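Side-chain contact in Obg-like ATPase 1 (PDB 1NI3), which hydrolyses ATP, and GTP less efficiently, and negatively regulates the G2/M transition of the cell cycle: residues G326-A329 / P330-A333. Numbering follows the deposited sequence.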
ATOM      1  N   GLY A 326      -0.115 -13.443  -7.234  1.00 49.08           N
ATOM      2  CA  GLY A 326      -0.153 -14.822  -7.694  1.00 47.69           C
ATOM      3  C   GLY A 326      -1.483 -15.280  -8.242  1.00 46.63           C
ATOM      4  O   GLY A 326      -1.779 -16.471  -8.253  1.00 46.28           O
ATOM      5  N   THR A 327      -2.283 -14.336  -8.714  1.00 45.21           N
ATOM      6  CA  THR A 327      -3.596 -14.666  -9.222  1.00 44.38           C
ATOM      7  C   THR A 327      -3.546 -15.453 -10.518  1.00 47.26           C
ATOM      8  O   THR A 327      -2.678 -15.247 -11.366  1.00 45.63           O
ATOM      9  CB  THR A 327      -4.419 -13.406  -9.431  1.00 43.75           C
ATOM     10  OG1 THR A 327      -4.421 -12.646  -8.217  1.00 44.74           O
ATOM     11  CG2 THR A 327      -5.849 -13.763  -9.793  1.00 41.11           C
ATOM     12  N   LYS A 328      -4.501 -16.358 -10.667  1.00 50.97           N
ATOM     13  CA  LYS A 328      -4.568 -17.177 -11.859  1.00 53.92           C
ATOM     14  C   LYS A 328      -5.658 -16.720 -12.824  1.00 54.91           C
ATOM     15  O   LYS A 328      -6.735 -16.274 -12.420  1.00 51.17           O
ATOM     16  CB  LYS A 328      -4.746 -18.651 -11.474  1.00 56.25           C
ATOM     17  CG  LYS A 328      -3.430 -19.349 -11.099  1.00 57.57           C
ATOM     18  CD  LYS A 328      -3.617 -20.817 -10.686  1.00 57.32           C
ATOM     19  CE  LYS A 328      -4.283 -20.942  -9.318  1.00 58.79           C
ATOM     20  NZ  LYS A 328      -4.509 -22.360  -8.911  1.00 55.42           N
ATOM     21  N   ALA A 329      -5.339 -16.837 -14.110  1.00 56.79           N
ATOM     22  CA  ALA A 329      -6.207 -16.443 -15.214  1.00 57.18           C
ATOM     23  C   ALA A 329      -7.708 -16.412 -14.930  1.00 57.08           C
ATOM     24  O   ALA A 329      -8.336 -15.365 -15.060  1.00 58.87           O
ATOM     25  CB  ALA A 329      -5.918 -17.329 -16.412  1.00 57.93           C
ATOM     26  N   PRO A 330      -8.307 -17.549 -14.534  1.00 56.69           N
ATOM     27  CA  PRO A 330      -9.751 -17.505 -14.270  1.00 57.17           C
ATOM     28  C   PRO A 330     -10.138 -16.357 -13.339  1.00 58.18           C
ATOM     29  O   PRO A 330     -10.952 -15.501 -13.701  1.00 56.53           O
ATOM     30  CB  PRO A 330     -10.034 -18.874 -13.660  1.00 55.53           C
ATOM     31  CG  PRO A 330      -9.017 -19.753 -14.331  1.00 55.56           C
ATOM     32  CD  PRO A 330      -7.767 -18.896 -14.277  1.00 55.81           C
ATOM     33  N   GLN A 331      -9.546 -16.331 -12.148  1.00 59.11           N
ATOM     34  CA  GLN A 331      -9.834 -15.277 -11.179  1.00 58.94           C
ATOM     35  C   GLN A 331      -9.591 -13.907 -11.794  1.00 55.43           C
ATOM     36  O   GLN A 331     -10.429 -13.014 -11.688  1.00 55.73           O
ATOM     37  CB  GLN A 331      -8.959 -15.444  -9.933  1.00 63.35           C
ATOM     38  CG  GLN A 331      -9.185 -16.743  -9.188  1.00 69.41           C
ATOM     39  CD  GLN A 331      -8.634 -17.943  -9.941  1.00 74.26           C
ATOM     40  OE1 GLN A 331      -9.226 -19.019  -9.929  1.00 76.38           O
ATOM     41  NE2 GLN A 331      -7.481 -17.767 -10.579  1.00 75.19           N
ATOM     42  N   ALA A 332      -8.436 -13.748 -12.430  1.00 50.14           N
ATOM     43  CA  ALA A 332      -8.075 -12.487 -13.076  1.00 49.75           C
ATOM     44  C   ALA A 332      -9.209 -12.012 -13.972  1.00 49.60           C
ATOM     45  O   ALA A 332      -9.592 -10.849 -13.951  1.00 50.08           O
ATOM     46  CB  ALA A 332      -6.817 -12.669 -13.902  1.00 47.46           C
ATOM     47  N   ALA A 333      -9.732 -12.929 -14.774  1.00 49.44           N
ATOM     48  CA  ALA A 333     -10.821 -12.616 -15.678  1.00 49.70           C
ATOM     49  C   ALA A 333     -12.064 -12.261 -14.870  1.00 51.42           C
ATOM     50  O   ALA A 333     -12.840 -11.380 -15.247  1.00 50.29           O
ATOM     51  CB  ALA A 333     -11.100 -13.805 -16.574  1.00 48.85           C
TER
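The flat carboxamide of Gln331 meets Lys328 at its nitrogen end: Lys328 CB lies close to the amide plane, 3.0 Å from Gln331 NE2, while Lys328 O sits obliquely below the same nitrogen, off the face turned toward the Pro330 ring. That ring presents its CD edge to the preceding residues, with Pro330 CD 3.2 Å from Ala329 CB and 4.1 Å from Lys328 CB; it also touches Phe344 and, on helix 338-342, Glu341. The amide reaches Lys328 because the Gln331 chain bends at chi2 (72°), folding its end back over the start of its own helix. With an alanine in place of Gln331 the carboxamide is gone, and the flank of Lys328 CB is likely to lose its cover. These residues illustrate how a strand passes into a helix within the TGS region, whose hairpin 307-324 followed by helix 329-336 is consistent with a ubiquitin-like beta-grasp fold. A proline is well suited to a first helical turn, where a backbone N-H is not needed for the helix's internal bonding. The bonding begins at once: Ala332 N donates to Lys328 O over 3.0 Å, almost straight at 170°, and Ala333 N donates to Ala329 O over 2.8 Å. Thr327 divides its two branches, OG1 bonding back to Arg324 O while the methyl CG2, anti to the backbone N, lies across Gln331 CB at 3.5 Å and 3.7 Å from Ala332 N.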